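Local atomic coordinates of delta toxin (Clostridium perfringens, PDB entry 2YGT), a protein that is a haemolytic beta-pore-forming toxin that probably assembles into beta-barrel pores in the membranes of its target cells. Residues M87-K92 with Q196-S201; I91-D96 with S218-G223; T208-P213 with T261-R266. All coordinates share one frame; numbering follows the deposited sequence.

Contact 1 of 3, residues M87-K92 with Q196-S201; sequences MRWPIK and QMFMRS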
loop_
_atom_site.group_PDB
_atom_site.type_symbol
_atom_site.label_atom_id
_atom_site.label_comp_id
_atom_site.label_asym_id
_atom_site.label_seq_id
_atom_site.Cartn_x
_atom_site.Cartn_y
_atom_site.Cartn_z
ATOM N N MET A 87 -4.342 13.452 20.788
ATOM C CA MET A 87 -4.700 13.147 19.412
ATOM C C MET A 87 -4.095 11.809 19.016
ATOM O O MET A 87 -2.884 11.696 18.828
ATOM C CB MET A 87 -4.211 14.239 18.460
ATOM C CG MET A 87 -4.372 13.882 16.991
ATOM S SD MET A 87 -3.535 15.027 15.879
ATOM C CE MET A 87 -3.556 14.090 14.354
ATOM N N ARG A 88 -4.939 10.790 18.906
ATOM C CA ARG A 88 -4.492 9.483 18.441
ATOM C C ARG A 88 -4.404 9.482 16.920
ATOM O O ARG A 88 -5.326 9.927 16.238
ATOM C CB ARG A 88 -5.422 8.382 18.960
ATOM C CG ARG A 88 -5.375 8.255 20.475
ATOM C CD ARG A 88 -6.409 7.289 21.026
ATOM N NE ARG A 88 -6.152 5.913 20.620
ATOM C CZ ARG A 88 -6.547 4.848 21.311
ATOM N NH1 ARG A 88 -7.205 5.004 22.455
ATOM N NH2 ARG A 88 -6.276 3.629 20.867
ATOM N N TRP A 89 -3.285 8.994 16.394
ATOM C CA TRP A 89 -3.010 9.087 14.963
ATOM C C TRP A 89 -2.193 7.889 14.461
ATOM O O TRP A 89 -1.495 7.238 15.242
ATOM C CB TRP A 89 -2.283 10.404 14.657
ATOM C CG TRP A 89 -0.910 10.486 15.263
ATOM C CD1 TRP A 89 -0.604 10.612 16.588
ATOM C CD2 TRP A 89 0.343 10.441 14.565
ATOM N NE1 TRP A 89 0.759 10.649 16.757
ATOM C CE2 TRP A 89 1.364 10.544 15.531
ATOM C CE3 TRP A 89 0.699 10.324 13.217
ATOM C CZ2 TRP A 89 2.716 10.533 15.196
ATOM C CZ3 TRP A 89 2.046 10.314 12.883
ATOM C CH2 TRP A 89 3.038 10.418 13.871
ATOM N N PRO A 90 -2.278 7.597 13.151
ATOM C CA PRO A 90 -1.565 6.457 12.570
ATOM C C PRO A 90 -0.146 6.841 12.171
ATOM O O PRO A 90 0.060 7.381 11.084
ATOM C CB PRO A 90 -2.371 6.148 11.296
ATOM C CG PRO A 90 -3.404 7.265 11.166
ATOM C CD PRO A 90 -3.006 8.344 12.117
ATOM N N ILE A 91 0.825 6.577 13.035
ATOM C CA ILE A 91 2.210 6.839 12.674
ATOM C C ILE A 91 2.666 5.924 11.532
ATOM O O ILE A 91 3.467 6.333 10.688
ATOM C CB ILE A 91 3.154 6.691 13.877
ATOM C CG1 ILE A 91 4.575 7.104 13.487
ATOM C CG2 ILE A 91 3.128 5.264 14.409
ATOM C CD1 ILE A 91 5.490 7.328 14.673
ATOM N N LYS A 92 2.144 4.699 11.492
ATOM C CA LYS A 92 2.603 3.721 10.506
ATOM C C LYS A 92 1.509 2.802 9.956
ATOM O O LYS A 92 0.673 2.285 10.699
ATOM C CB LYS A 92 3.739 2.873 11.084
ATOM C CG LYS A 92 4.558 2.160 10.023
ATOM C CD LYS A 92 5.252 0.928 10.570
ATOM C CE LYS A 92 6.276 1.283 11.626
ATOM N NZ LYS A 92 7.215 0.151 11.859
ATOM N N GLN A 196 6.338 19.610 18.700
ATOM C CA GLN A 196 5.272 20.484 18.216
ATOM C C GLN A 196 4.691 20.065 16.866
ATOM O O GLN A 196 4.055 20.871 16.183
ATOM C CB GLN A 196 5.781 21.926 18.107
ATOM C CG GLN A 196 6.619 22.400 19.280
ATOM C CD GLN A 196 7.450 23.624 18.934
ATOM O OE1 GLN A 196 6.920 24.721 18.751
ATOM N NE2 GLN A 196 8.762 23.438 18.842
ATOM N N MET A 197 4.892 18.808 16.484
ATOM C CA MET A 197 4.505 18.367 15.147
ATOM C C MET A 197 3.024 18.587 14.816
ATOM O O MET A 197 2.694 18.974 13.694
ATOM C CB MET A 197 4.940 16.917 14.880
ATOM C CG MET A 197 4.264 15.864 15.735
ATOM S SD MET A 197 5.077 14.257 15.555
ATOM C CE MET A 197 5.103 14.091 13.778
ATOM N N PHE A 198 2.137 18.355 15.780
ATOM C CA PHE A 198 0.704 18.543 15.538
ATOM C C PHE A 198 0.087 19.621 16.430
ATOM O O PHE A 198 -1.126 19.660 16.636
ATOM C CB PHE A 198 -0.056 17.220 15.685
ATOM C CG PHE A 198 0.397 16.154 14.728
ATOM C CD1 PHE A 198 0.458 16.407 13.368
ATOM C CD2 PHE A 198 0.764 14.899 15.188
ATOM C CE1 PHE A 198 0.881 15.432 12.483
ATOM C CE2 PHE A 198 1.183 13.917 14.309
ATOM C CZ PHE A 198 1.243 14.187 12.953
ATOM N N MET A 199 0.938 20.502 16.944
ATOM C CA MET A 199 0.504 21.602 17.798
ATOM C C MET A 199 0.128 22.839 16.968
ATOM O O MET A 199 0.963 23.406 16.265
ATOM C CB MET A 199 1.606 21.932 18.810
ATOM C CG MET A 199 1.216 22.933 19.879
ATOM S SD MET A 199 2.653 23.495 20.824
ATOM C CE MET A 199 3.246 21.943 21.485
ATOM N N ARG A 200 -1.136 23.249 17.049
ATOM C CA ARG A 200 -1.619 24.379 16.259
ATOM C C ARG A 200 -1.026 25.706 16.729
ATOM O O ARG A 200 -0.738 26.589 15.921
ATOM C CB ARG A 200 -3.148 24.452 16.291
ATOM C CG ARG A 200 -3.728 25.523 15.385
ATOM C CD ARG A 200 -5.244 25.434 15.320
ATOM N NE ARG A 200 -5.757 25.942 14.050
ATOM C CZ ARG A 200 -6.233 27.170 13.867
ATOM N NH1 ARG A 200 -6.271 28.031 14.877
ATOM N NH2 ARG A 200 -6.678 27.538 12.672
ATOM N N SER A 201 -0.851 25.843 18.038
ATOM C CA SER A 201 -0.286 27.060 18.600
ATOM C C SER A 201 0.311 26.786 19.971
ATOM O O SER A 201 0.022 25.764 20.593
ATOM C CB SER A 201 -1.346 28.158 18.700
ATOM O OG SER A 201 -2.173 27.972 19.836
#
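The indole NE1 of Trp89 is hydrogen-bonded to Asn267 OD1, and Phe198 meets one face of the same ring. This is an edge-to-face aromatic pair. It is flanked by two Met-aromatic contacts, between strand 84-99 and a type I turn from Gln196 to Met199. Phe198 CE2 stands 3.5 Å above the indole plane, over its centre. The planes lie at 73°, with 4.8 Å between the centroids of the Phe198 ring and the six-membered ring of Trp89. The backbone N of Ile91 lies over the opposite indole face, offset toward the rim. Trp89 CG sits between the backbone N and the carbonyl carbon (chi1 66°), which turns the indole toward the turn. Phe198 lies between two methionines. Met87 brings CE over one face of its ring, and Met197 CG lies over the other. The extended Met87 chain crosses Phe198 at about a right angle. Its SD is 4.8 Å from the Phe198 centroid, oblique to the ring. Phe177 adds edge-to-face contacts to both Trp89 and Phe198, and Ile221 touches both side chains. All four touching residues are buried. At the outer end of the six-membered ring, obliquely on the Phe198 side, Met197 CE comes 4.2 Å from Trp89 CH2.

Contact 2 of 3, residues I91-D96 with S218-G223; sequences IKYMVD and SSLITG
This is a buried side-chain-to-backbone contact between strand 84-99 and helix 219-222, its centre about 9 Å from the centre of the chain. Tyr93 and Leu220 carry it. Tyr93 OH donates to Leu220 O at 2.6 Å. The hydroxyl lies in the carbonyl plane, with a C=O...OH angle of 151°. That oxygen also lies at the phenol edge, near the ring plane. Tyr93 CG is anti to its carbonyl carbon (chi1 -66°), and from there the ring extends from the strand to the helix. Tyr93 CE2 also packs against the leucine, 4.1 Å from Leu220 CB, which is out of the ring plane. The helix is a single short turn in an otherwise strand-rich toxin of the leukocidin/hemolysin family, and Ser218 is its N-cap. Ser218 OG accepts from Leu220 N at 3.0 Å, with an N-H...O angle of 154°. Leu220 is therefore gripped at both its N and its O. Ser218 O takes two bonds, from Ile221 N and Thr222 N, and Ser218 OG is also hydrogen-bonded to Pro157 O. On the strand side, a classic beta bulge at Ile91 and Lys92, opposite Glu251, precedes Tyr93. The backbone of Tyr93 pairs with Thr175, and its ring meets Phe225.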
loop_
_atom_site.group_PDB
_atom_site.type_symbol
_atom_site.label_atom_id
_atom_site.label_comp_id
_atom_site.label_asym_id
_atom_site.label_seq_id
_atom_site.Cartn_x
_atom_site.Cartn_y
_atom_site.Cartn_z
ATOM N N ILE A 91 0.825 6.577 13.035
ATOM C CA ILE A 91 2.210 6.839 12.674
ATOM C C ILE A 91 2.666 5.924 11.532
ATOM O O ILE A 91 3.467 6.333 10.688
ATOM C CB ILE A 91 3.154 6.691 13.877
ATOM C CG1 ILE A 91 4.575 7.104 13.487
ATOM C CG2 ILE A 91 3.128 5.264 14.409
ATOM C CD1 ILE A 91 5.490 7.328 14.673
ATOM N N LYS A 92 2.144 4.699 11.492
ATOM C CA LYS A 92 2.603 3.721 10.506
ATOM C C LYS A 92 1.509 2.802 9.956
ATOM O O LYS A 92 0.673 2.285 10.699
ATOM C CB LYS A 92 3.739 2.873 11.084
ATOM C CG LYS A 92 4.558 2.160 10.023
ATOM C CD LYS A 92 5.252 0.928 10.570
ATOM C CE LYS A 92 6.276 1.283 11.626
ATOM N NZ LYS A 92 7.215 0.151 11.859
ATOM N N TYR A 93 1.535 2.613 8.640
ATOM C CA TYR A 93 0.702 1.628 7.963
ATOM C C TYR A 93 1.612 0.556 7.378
ATOM O O TYR A 93 2.661 0.870 6.816
ATOM C CB TYR A 93 -0.076 2.267 6.815
ATOM C CG TYR A 93 -1.122 3.287 7.203
ATOM C CD1 TYR A 93 -2.402 2.893 7.577
ATOM C CD2 TYR A 93 -0.844 4.649 7.155
ATOM C CE1 TYR A 93 -3.362 3.826 7.910
ATOM C CE2 TYR A 93 -1.799 5.583 7.485
ATOM C CZ TYR A 93 -3.055 5.167 7.860
ATOM O OH TYR A 93 -4.008 6.100 8.190
ATOM N N MET A 94 1.215 -0.707 7.491
ATOM C CA MET A 94 2.019 -1.792 6.936
ATOM C C MET A 94 1.180 -2.721 6.069
ATOM O O MET A 94 0.064 -3.086 6.436
ATOM C CB MET A 94 2.698 -2.585 8.054
ATOM C CG MET A 94 3.485 -1.723 9.032
ATOM S SD MET A 94 4.181 -2.662 10.404
ATOM C CE MET A 94 5.346 -3.723 9.549
ATOM N N VAL A 95 1.725 -3.098 4.914
ATOM C CA VAL A 95 1.048 -4.019 4.008
ATOM C C VAL A 95 1.960 -5.165 3.570
ATOM O O VAL A 95 3.061 -4.943 3.063
ATOM C CB VAL A 95 0.513 -3.302 2.756
ATOM C CG1 VAL A 95 -0.208 -4.290 1.844
ATOM C CG2 VAL A 95 -0.402 -2.148 3.149
ATOM N N ASP A 96 1.489 -6.391 3.768
ATOM C CA ASP A 96 2.228 -7.574 3.347
ATOM C C ASP A 96 1.444 -8.343 2.296
ATOM O O ASP A 96 0.235 -8.520 2.419
ATOM C CB ASP A 96 2.493 -8.498 4.538
ATOM C CG ASP A 96 3.487 -7.919 5.521
ATOM O OD1 ASP A 96 4.314 -7.079 5.113
ATOM O OD2 ASP A 96 3.448 -8.310 6.705
ATOM N N SER A 218 -2.124 15.572 6.668
ATOM C CA SER A 218 -2.183 14.569 5.615
ATOM C C SER A 218 -3.544 13.883 5.631
ATOM O O SER A 218 -4.147 13.718 6.692
ATOM C CB SER A 218 -1.086 13.525 5.812
ATOM O OG SER A 218 -1.286 12.416 4.953
ATOM N N SER A 219 -4.028 13.487 4.459
ATOM C CA SER A 219 -5.278 12.744 4.379
ATOM C C SER A 219 -5.122 11.354 4.999
ATOM O O SER A 219 -6.108 10.695 5.337
ATOM C CB SER A 219 -5.755 12.633 2.930
ATOM O OG SER A 219 -4.725 12.152 2.091
ATOM N N LEU A 220 -3.875 10.913 5.149
ATOM C CA LEU A 220 -3.590 9.649 5.815
ATOM C C LEU A 220 -3.931 9.721 7.303
ATOM O O LEU A 220 -4.129 8.693 7.952
ATOM C CB LEU A 220 -2.125 9.252 5.620
ATOM C CG LEU A 220 -1.817 8.428 4.367
ATOM C CD1 LEU A 220 -2.260 9.156 3.101
ATOM C CD2 LEU A 220 -0.339 8.073 4.303
ATOM N N ILE A 221 -3.999 10.936 7.838
ATOM C CA ILE A 221 -4.323 11.130 9.247
ATOM C C ILE A 221 -5.804 11.440 9.459
ATOM O O ILE A 221 -6.416 10.951 10.409
ATOM C CB ILE A 221 -3.461 12.244 9.883
ATOM C CG1 ILE A 221 -2.014 11.775 10.035
ATOM C CG2 ILE A 221 -4.026 12.656 11.231
ATOM C CD1 ILE A 221 -1.072 12.842 10.558
ATOM N N THR A 222 -6.380 12.245 8.573
ATOM C CA THR A 222 -7.780 12.639 8.710
ATOM C C THR A 222 -8.742 11.564 8.206
ATOM O O THR A 222 -9.833 11.394 8.751
ATOM C CB THR A 222 -8.079 13.968 7.980
ATOM O OG1 THR A 222 -7.703 13.861 6.600
ATOM C CG2 THR A 222 -7.322 15.129 8.627
ATOM N N GLY A 223 -8.340 10.842 7.163
ATOM C CA GLY A 223 -9.192 9.828 6.567
ATOM C C GLY A 223 -8.634 8.422 6.691
ATOM O O GLY A 223 -9.232 7.559 7.337
#

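Contact 3 of 3, residues T208-P213 with T261-R266; sequences TTNFTP and TEWQGR
Asn210 lays its amide over one face of the Trp263 indole, and the two side chains run alongside each other, pointing opposite ways. Their planes are 31° apart, so the amide is tilted. Asn210 ND2 comes tightly to 3.0 Å from Trp263 CD1 and 3.4 Å from Trp263 CG, above the five-membered part of the ring. Asn210 CB lies farther off, 4.1 Å above the indole plane and toward the rim. Asn210 CG is anti to the backbone N (chi1 -165°), which carries the amide across the ring. ND2 also passes 3.4 Å from Trp263 NE1, but both are donors and no hydrogen bond crosses the contact. Each has its own carbonyl partner, from the loop that carries Asn210. Asn210 ND2 is hydrogen-bonded to Ser201 O, and Trp263 NE1 to Ser204 O. These bonds help fix the rotation of both flat groups. Trp259 meets the Trp263 ring edge-to-face. A bound glycerol, likely a crystallisation additive, has its nearest atom about 3 Å from the Trp263 side chain. The contact joins the loop before helix 219-222 to the start of strand 263-282. Ile257 of strand 241-259 touches both Asn210 and Trp263, while Thr208 and Phe211 rest on Ile77 of strand 76-79.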
loop_
_atom_site.group_PDB
_atom_site.type_symbol
_atom_site.label_atom_id
_atom_site.label_comp_id
_atom_site.label_asym_id
_atom_site.label_seq_id
_atom_site.Cartn_x
_atom_site.Cartn_y
_atom_site.Cartn_z
ATOM N N THR A 208 -8.676 20.233 23.161
ATOM C CA THR A 208 -9.149 19.474 22.004
ATOM C C THR A 208 -9.305 20.360 20.775
ATOM O O THR A 208 -9.825 19.927 19.744
ATOM C CB THR A 208 -10.499 18.789 22.287
ATOM O OG1 THR A 208 -11.503 19.783 22.526
ATOM C CG2 THR A 208 -10.391 17.875 23.494
ATOM N N THR A 209 -8.842 21.598 20.889
ATOM C CA THR A 209 -9.014 22.591 19.837
ATOM C C THR A 209 -7.670 23.013 19.239
ATOM O O THR A 209 -7.614 23.652 18.187
ATOM C CB THR A 209 -9.783 23.826 20.379
ATOM O OG1 THR A 209 -11.192 23.582 20.293
ATOM C CG2 THR A 209 -9.446 25.086 19.598
ATOM N N ASN A 210 -6.585 22.619 19.896
ATOM C CA ASN A 210 -5.260 23.094 19.517
ATOM C C ASN A 210 -4.421 22.116 18.685
ATOM O O ASN A 210 -3.195 22.240 18.618
ATOM C CB ASN A 210 -4.486 23.526 20.760
ATOM C CG ASN A 210 -3.278 24.362 20.423
ATOM O OD1 ASN A 210 -3.334 25.235 19.556
ATOM N ND2 ASN A 210 -2.173 24.101 21.107
ATOM N N PHE A 211 -5.073 21.149 18.049
ATOM C CA PHE A 211 -4.368 20.270 17.123
ATOM C C PHE A 211 -4.433 20.826 15.703
ATOM O O PHE A 211 -5.408 21.476 15.325
ATOM C CB PHE A 211 -4.934 18.849 17.170
ATOM C CG PHE A 211 -4.694 18.144 18.477
ATOM C CD1 PHE A 211 -3.405 17.915 18.929
ATOM C CD2 PHE A 211 -5.756 17.702 19.246
ATOM C CE1 PHE A 211 -3.179 17.264 20.129
ATOM C CE2 PHE A 211 -5.538 17.049 20.446
ATOM C CZ PHE A 211 -4.248 16.830 20.887
ATOM N N THR A 212 -3.380 20.585 14.930
ATOM C CA THR A 212 -3.330 21.023 13.539
ATOM C C THR A 212 -4.669 20.791 12.850
ATOM O O THR A 212 -5.160 19.664 12.806
ATOM C CB THR A 212 -2.233 20.282 12.759
ATOM O OG1 THR A 212 -0.956 20.581 13.334
ATOM C CG2 THR A 212 -2.242 20.699 11.296
ATOM N N PRO A 213 -5.267 21.867 12.315
ATOM C CA PRO A 213 -6.560 21.793 11.628
ATOM C C PRO A 213 -6.537 20.745 10.523
ATOM O O PRO A 213 -5.481 20.488 9.944
ATOM C CB PRO A 213 -6.710 23.196 11.029
ATOM C CG PRO A 213 -5.312 23.776 11.058
ATOM C CD PRO A 213 -4.753 23.244 12.328
ATOM N N THR A 261 2.577 26.713 31.271
ATOM C CA THR A 261 2.271 28.119 31.024
ATOM C C THR A 261 2.332 28.335 29.515
ATOM O O THR A 261 2.416 29.458 29.018
ATOM C CB THR A 261 3.241 29.061 31.760
ATOM O OG1 THR A 261 4.590 28.737 31.403
ATOM C CG2 THR A 261 3.071 28.913 33.263
ATOM N N GLU A 262 2.292 27.217 28.801
ATOM C CA GLU A 262 2.258 27.182 27.349
ATOM C C GLU A 262 1.964 25.737 26.989
ATOM O O GLU A 262 2.040 24.857 27.847
ATOM C CB GLU A 262 3.602 27.599 26.752
ATOM C CG GLU A 262 4.730 26.616 27.029
ATOM C CD GLU A 262 5.296 26.763 28.427
ATOM O OE1 GLU A 262 5.857 27.837 28.730
ATOM O OE2 GLU A 262 5.184 25.804 29.221
ATOM N N TRP A 263 1.622 25.481 25.733
ATOM C CA TRP A 263 1.411 24.106 25.304
ATOM C C TRP A 263 2.748 23.400 25.112
ATOM O O TRP A 263 3.665 23.941 24.495
ATOM C CB TRP A 263 0.577 24.042 24.022
ATOM C CG TRP A 263 -0.877 24.335 24.240
ATOM C CD1 TRP A 263 -1.578 25.406 23.769
ATOM C CD2 TRP A 263 -1.808 23.549 24.997
ATOM N NE1 TRP A 263 -2.888 25.334 24.178
ATOM C CE2 TRP A 263 -3.055 24.203 24.934
ATOM C CE3 TRP A 263 -1.709 22.355 25.717
ATOM C CZ2 TRP A 263 -4.193 23.704 25.567
ATOM C CZ3 TRP A 263 -2.839 21.863 26.342
ATOM C CH2 TRP A 263 -4.062 22.535 26.264
ATOM N N GLN A 264 2.854 22.202 25.670
ATOM C CA GLN A 264 4.003 21.340 25.442
ATOM C C GLN A 264 3.508 20.045 24.806
ATOM O O GLN A 264 2.515 19.469 25.253
ATOM C CB GLN A 264 4.729 21.054 26.755
ATOM C CG GLN A 264 5.955 20.173 26.601
ATOM C CD GLN A 264 6.518 19.717 27.932
ATOM O OE1 GLN A 264 6.305 20.354 28.964
ATOM N NE2 GLN A 264 7.244 18.605 27.916
ATOM N N GLY A 265 4.193 19.595 23.758
ATOM C CA GLY A 265 3.756 18.428 23.015
ATOM C C GLY A 265 4.620 17.204 23.235
ATOM O O GLY A 265 5.829 17.315 23.432
ATOM N N ARG A 266 3.997 16.031 23.207
ATOM C CA ARG A 266 4.735 14.777 23.311
ATOM C C ARG A 266 3.997 13.609 22.665
ATOM O O ARG A 266 2.792 13.443 22.847
ATOM C CB ARG A 266 5.057 14.449 24.767
ATOM C CG ARG A 266 5.764 13.120 24.926
ATOM C CD ARG A 266 6.554 13.061 26.212
ATOM N NE ARG A 266 7.638 12.091 26.118
ATOM C CZ ARG A 266 8.625 11.993 26.998
ATOM N NH1 ARG A 266 8.664 12.809 28.044
ATOM N NH2 ARG A 266 9.575 11.083 26.833
#

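In the fold
The touching residues are buried in all three contacts, but their place along the elongated chain differs. Contact 2 lies nearest the chain centre, and contact 3 is farthest out, its centre about 31 Å from that of the chain. Contacts 1 and 2 share strand 84-99 and Ile91 and Lys92. Ile221 bridges them, with CD1 3.6 Å from Phe198 CZ. Contacts 1 and 3 join the long loop before helix 219-222 to the same sheet. Arg200 N and Asn210 O, 2.8 Å apart, probably hydrogen-bond between them. The chemistry changes with place. Contact 1 is aromatic and sulfur packing, contact 2 rests on one hydroxyl-to-carbonyl bond, and contact 3 sets an amide against an indole face.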